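Local coordinates for protein endoglycosidase (Bacteroides thetaiotaomicron, PDB 6Q64) that probably hydrolyses glycosidic bonds within complex N-glycans, as an endoglycosidase of glycoside hydrolase family 18 from a gut bacterium, at residues Leu130-Leu142 with Gly192-Thr204. The protein carries 1 engineered substitution. Residues are numbered along the deposited sequence; the frame is centred on the assembly and turned at random.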
loop_
_atom_site.group_PDB
_atom_site.type_symbol
_atom_site.label_atom_id
_atom_site.label_comp_id
_atom_site.label_asym_id
_atom_site.label_seq_id
_atom_site.Cartn_x
_atom_site.Cartn_y
_atom_site.Cartn_z
ATOM N N LEU A 130 -6.477 0.438 2.550
ATOM C CA LEU A 130 -6.374 1.794 1.962
ATOM C C LEU A 130 -7.234 1.883 0.716
ATOM O O LEU A 130 -7.124 0.995 -0.130
ATOM C CB LEU A 130 -4.921 2.044 1.558
ATOM C CG LEU A 130 -3.908 2.006 2.686
ATOM C CD1 LEU A 130 -2.590 2.543 2.179
ATOM C CD2 LEU A 130 -4.396 2.802 3.894
ATOM N N LEU A 131 -7.931 2.994 0.555
ATOM C CA LEU A 131 -8.400 3.402 -0.785
ATOM C C LEU A 131 -7.177 3.740 -1.625
ATOM O O LEU A 131 -6.158 4.043 -1.052
ATOM C CB LEU A 131 -9.359 4.583 -0.666
ATOM C CG LEU A 131 -10.808 4.167 -0.459
ATOM C CD1 LEU A 131 -11.751 5.287 -0.865
ATOM C CD2 LEU A 131 -11.129 2.892 -1.237
ATOM N N CYS A 132 -7.320 3.679 -2.940
ATOM C CA CYS A 132 -6.216 3.739 -3.907
ATOM C C CYS A 132 -6.757 3.998 -5.300
ATOM O O CYS A 132 -7.772 3.416 -5.631
ATOM C CB CYS A 132 -5.491 2.416 -3.995
ATOM S SG CYS A 132 -4.173 2.498 -5.223
ATOM N N TRP A 133 -6.060 4.818 -6.074
ATOM C CA TRP A 133 -6.402 5.201 -7.467
ATOM C C TRP A 133 -5.460 6.319 -7.900
ATOM O O TRP A 133 -4.943 7.009 -7.018
ATOM C CB TRP A 133 -7.867 5.614 -7.618
ATOM C CG TRP A 133 -8.289 6.918 -7.007
ATOM C CD1 TRP A 133 -7.923 8.162 -7.420
ATOM C CD2 TRP A 133 -9.272 7.124 -5.970
ATOM N NE1 TRP A 133 -8.572 9.123 -6.691
ATOM C CE2 TRP A 133 -9.401 8.517 -5.784
ATOM C CE3 TRP A 133 -10.027 6.279 -5.143
ATOM C CZ2 TRP A 133 -10.253 9.073 -4.826
ATOM C CZ3 TRP A 133 -10.876 6.827 -4.202
ATOM C CH2 TRP A 133 -10.992 8.209 -4.048
ATOM N N ILE A 134 -5.260 6.435 -9.210
ATOM C CA ILE A 134 -4.259 7.329 -9.854
ATOM C C ILE A 134 -4.674 8.769 -9.581
ATOM O O ILE A 134 -5.857 9.091 -9.728
ATOM C CB ILE A 134 -4.114 7.072 -11.365
ATOM C CG1 ILE A 134 -3.267 5.829 -11.644
ATOM C CG2 ILE A 134 -3.548 8.306 -12.067
ATOM C CD1 ILE A 134 -3.382 5.324 -13.073
ATOM N N ILE A 135 -3.713 9.602 -9.188
ATOM C CA ILE A 135 -3.957 11.063 -9.099
ATOM C C ILE A 135 -3.175 11.755 -10.216
ATOM O O ILE A 135 -1.909 11.542 -10.354
ATOM C CB ILE A 135 -3.774 11.556 -7.661
ATOM C CG1 ILE A 135 -4.989 11.044 -6.886
ATOM C CG2 ILE A 135 -3.647 13.066 -7.592
ATOM C CD1 ILE A 135 -4.925 11.216 -5.412
ATOM N N GLN A 136 -4.001 12.382 -11.064
ATOM C CA GLN A 136 -3.706 12.977 -12.388
ATOM C C GLN A 136 -4.407 14.329 -12.400
ATOM O O GLN A 136 -3.689 15.335 -12.285
ATOM C CB GLN A 136 -4.182 12.058 -13.517
ATOM C CG GLN A 136 -4.383 12.755 -14.860
ATOM C CD GLN A 136 -4.097 11.858 -16.046
ATOM O OE1 GLN A 136 -3.112 11.118 -16.077
ATOM N NE2 GLN A 136 -4.962 11.925 -17.046
ATOM N N ASP A 137 -5.743 14.351 -12.458
ATOM C CA ASP A 137 -6.501 15.632 -12.551
ATOM C C ASP A 137 -7.187 15.925 -11.216
ATOM O O ASP A 137 -7.385 14.971 -10.442
ATOM C CB ASP A 137 -7.452 15.635 -13.751
ATOM C CG ASP A 137 -6.695 15.517 -15.065
ATOM O OD1 ASP A 137 -5.837 16.384 -15.339
ATOM O OD2 ASP A 137 -6.924 14.535 -15.780
ATOM N N LEU A 138 -7.481 17.204 -10.965
ATOM C CA LEU A 138 -8.090 17.696 -9.704
ATOM C C LEU A 138 -9.302 16.827 -9.376
ATOM O O LEU A 138 -9.272 16.129 -8.354
ATOM C CB LEU A 138 -8.491 19.164 -9.855
ATOM C CG LEU A 138 -9.447 19.711 -8.792
ATOM C CD1 LEU A 138 -8.994 19.373 -7.383
ATOM C CD2 LEU A 138 -9.611 21.214 -8.933
ATOM N N GLY A 139 -10.329 16.866 -10.211
ATOM C CA GLY A 139 -11.457 15.929 -10.093
ATOM C C GLY A 139 -11.071 14.582 -10.666
ATOM O O GLY A 139 -10.828 14.522 -11.895
ATOM N N ASP A 140 -10.979 13.553 -9.828
ATOM C CA ASP A 140 -10.627 12.199 -10.314
ATOM C C ASP A 140 -11.345 11.180 -9.434
ATOM O O ASP A 140 -10.974 11.091 -8.257
ATOM C CB ASP A 140 -9.111 11.988 -10.364
ATOM C CG ASP A 140 -8.503 12.066 -11.767
ATOM O OD1 ASP A 140 -9.150 12.597 -12.683
ATOM O OD2 ASP A 140 -7.366 11.603 -11.935
ATOM N N GLN A 141 -12.365 10.505 -9.984
ATOM C CA GLN A 141 -13.063 9.353 -9.350
ATOM C C GLN A 141 -14.006 9.829 -8.244
ATOM O O GLN A 141 -14.587 8.960 -7.599
ATOM C CB GLN A 141 -12.099 8.345 -8.701
ATOM C CG GLN A 141 -11.050 7.768 -9.647
ATOM C CD GLN A 141 -11.652 6.759 -10.591
ATOM O OE1 GLN A 141 -11.825 5.592 -10.245
ATOM N NE2 GLN A 141 -11.998 7.206 -11.789
ATOM N N LEU A 142 -14.124 11.130 -7.982
ATOM C CA LEU A 142 -15.150 11.641 -7.035
ATOM C C LEU A 142 -16.013 12.657 -7.769
ATOM O O LEU A 142 -16.822 13.347 -7.111
ATOM C CB LEU A 142 -14.499 12.271 -5.801
ATOM C CG LEU A 142 -13.798 11.326 -4.822
ATOM C CD1 LEU A 142 -13.338 12.101 -3.592
ATOM C CD2 LEU A 142 -14.691 10.166 -4.396
ATOM N N GLY A 192 4.737 11.643 -15.969
ATOM C CA GLY A 192 5.969 11.158 -16.624
ATOM C C GLY A 192 6.071 9.638 -16.632
ATOM O O GLY A 192 7.164 9.129 -16.926
ATOM N N TYR A 193 4.984 8.940 -16.291
ATOM C CA TYR A 193 4.593 7.671 -16.950
ATOM C C TYR A 193 3.212 7.854 -17.596
ATOM O O TYR A 193 2.449 6.896 -17.646
ATOM C CB TYR A 193 4.692 6.514 -15.962
ATOM C CG TYR A 193 6.081 6.290 -15.436
ATOM C CD1 TYR A 193 7.186 6.272 -16.276
ATOM C CD2 TYR A 193 6.290 6.084 -14.084
ATOM C CE1 TYR A 193 8.468 6.084 -15.780
ATOM C CE2 TYR A 193 7.559 5.872 -13.571
ATOM C CZ TYR A 193 8.650 5.873 -14.421
ATOM O OH TYR A 193 9.886 5.668 -13.888
ATOM N N GLY A 194 2.923 9.057 -18.093
ATOM C CA GLY A 194 1.692 9.375 -18.824
ATOM C C GLY A 194 0.566 9.864 -17.927
ATOM O O GLY A 194 -0.435 10.320 -18.476
ATOM N N HIS A 195 0.668 9.815 -16.602
ATOM C CA HIS A 195 -0.481 10.233 -15.748
ATOM C C HIS A 195 -0.240 11.620 -15.162
ATOM O O HIS A 195 -0.309 11.786 -13.921
ATOM C CB HIS A 195 -0.852 9.134 -14.754
ATOM C CG HIS A 195 -1.450 8.012 -15.513
ATOM N ND1 HIS A 195 -0.761 6.840 -15.757
ATOM C CD2 HIS A 195 -2.602 7.953 -16.215
ATOM C CE1 HIS A 195 -1.499 6.066 -16.526
ATOM N NE2 HIS A 195 -2.631 6.737 -16.827
ATOM N N SER A 196 -0.040 12.571 -16.068
ATOM C CA SER A 196 0.230 13.998 -15.784
ATOM C C SER A 196 -1.040 14.810 -16.036
ATOM O O SER A 196 -1.683 14.546 -17.061
ATOM C CB SER A 196 1.358 14.469 -16.637
ATOM O OG SER A 196 2.213 15.283 -15.863
ATOM N N GLY A 197 -1.388 15.750 -15.153
ATOM C CA GLY A 197 -2.678 16.469 -15.228
ATOM C C GLY A 197 -2.669 17.802 -14.502
ATOM O O GLY A 197 -1.599 18.424 -14.422
ATOM N N THR A 198 -3.823 18.209 -13.971
ATOM C CA THR A 198 -4.045 19.532 -13.336
ATOM C C THR A 198 -3.649 19.471 -11.853
ATOM O O THR A 198 -3.942 20.438 -11.117
ATOM C CB THR A 198 -5.494 20.002 -13.538
ATOM O OG1 THR A 198 -6.366 19.238 -12.702
ATOM C CG2 THR A 198 -5.948 19.897 -14.979
ATOM N N LEU A 199 -3.049 18.364 -11.435
ATOM C CA LEU A 199 -2.404 18.174 -10.105
ATOM C C LEU A 199 -1.014 17.574 -10.329
ATOM O O LEU A 199 -0.047 18.073 -9.754
ATOM C CB LEU A 199 -3.233 17.221 -9.233
ATOM C CG LEU A 199 -4.489 17.781 -8.571
ATOM C CD1 LEU A 199 -5.228 16.660 -7.862
ATOM C CD2 LEU A 199 -4.183 18.891 -7.584
ATOM N N ALA A 200 -0.931 16.471 -11.060
ATOM C CA ALA A 200 0.315 15.694 -11.204
ATOM C C ALA A 200 1.142 16.360 -12.295
ATOM O O ALA A 200 0.552 16.644 -13.377
ATOM C CB ALA A 200 0.019 14.239 -11.511
ATOM N N ASN A 201 2.423 16.604 -11.983
ATOM C CA ASN A 201 3.470 17.162 -12.887
ATOM C C ASN A 201 4.838 16.649 -12.418
ATOM O O ASN A 201 4.919 16.008 -11.310
ATOM C CB ASN A 201 3.481 18.688 -12.886
ATOM C CG ASN A 201 3.812 19.241 -11.512
ATOM O OD1 ASN A 201 4.343 18.538 -10.644
ATOM N ND2 ASN A 201 3.474 20.492 -11.277
ATOM N N TYR A 202 5.867 17.026 -13.182
ATOM C CA TYR A 202 7.257 16.512 -13.105
ATOM C C TYR A 202 7.930 16.891 -11.788
ATOM O O TYR A 202 8.925 16.204 -11.479
ATOM C CB TYR A 202 8.103 17.043 -14.268
ATOM C CG TYR A 202 8.221 18.551 -14.362
ATOM C CD1 TYR A 202 7.322 19.300 -15.120
ATOM C CD2 TYR A 202 9.258 19.233 -13.724
ATOM C CE1 TYR A 202 7.434 20.681 -15.208
ATOM C CE2 TYR A 202 9.380 20.610 -13.808
ATOM C CZ TYR A 202 8.465 21.337 -14.549
ATOM O OH TYR A 202 8.598 22.694 -14.625
ATOM N N GLN A 203 7.427 17.897 -11.055
ATOM C CA GLN A 203 8.252 18.679 -10.085
ATOM C C GLN A 203 8.103 18.195 -8.638
ATOM O O GLN A 203 7.115 17.509 -8.311
ATOM C CB GLN A 203 8.036 20.190 -10.275
ATOM C CG GLN A 203 6.752 20.820 -9.748
ATOM C CD GLN A 203 6.518 22.157 -10.429
ATOM O OE1 GLN A 203 7.318 22.581 -11.251
ATOM N NE2 GLN A 203 5.413 22.827 -10.130
ATOM N N THR A 204 9.119 18.503 -7.835
ATOM C CA THR A 204 9.131 18.311 -6.367
ATOM C C THR A 204 7.845 18.878 -5.793
ATOM O O THR A 204 7.476 19.986 -6.188
ATOM C CB THR A 204 10.320 18.998 -5.681
ATOM O OG1 THR A 204 11.441 18.450 -6.355
ATOM C CG2 THR A 204 10.507 18.697 -4.211
#
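The carbonyl oxygen of Q136 accepts two backbone N-H groups from the loop 192-204. A200 N donates at 3.2 Å to Q136 O along a nearly straight bond (171° at the hydrogen), tilted slightly from the carbonyl plane; L199 N reaches the same oxygen, Q136 O, also at 3.2 Å, in that plane but with a more bent N-H. Two bonds then run in opposite directions between the following residues: T198 N meets D137 OD1 at 3.0 Å, on the anti side and somewhat out of the carboxylate plane, while L138 N donates to T198 OG1 at 2.9 Å. The hydroxyl faces L138 because chi1 of T198 (73°) sets OG1 between its own N and carbonyl carbon. G197 is pressed so close that a CB there would collide with Q136 O and D137 OD1.

The tight part is apolar and formed by the buried I135, L138 and L199: L199 CD1 touches L138 CA at 3.6 Å and I135 CG2 at 3.9 Å, and M213 of helix 211-224 packs on both I135 and L199. Toward solvent the contact relies on partly exposed side chains: I134 CD1 sits over one face of the H195 ring, 3.9 Å from its centroid and 4° off the normal, a CH-pi contact, while the Q136 amide oxygen lies at the ring edge, its exact placement doubtful. Q136 CG runs past S196 O at 3.9 Å. Replacing Q136 by an alanine would keep the doubly bonded carbonyl but would probably open a gap beside S196 O, where CG and CD now lie.

Strands 128-135 and 184-189 are parallel neighbours, and both segments include chain that follows their C-terminal ends. The contact thus joins two adjacent beta-to-alpha loops on the catalytic face of a TIM barrel, the fold of glycoside hydrolase family 18.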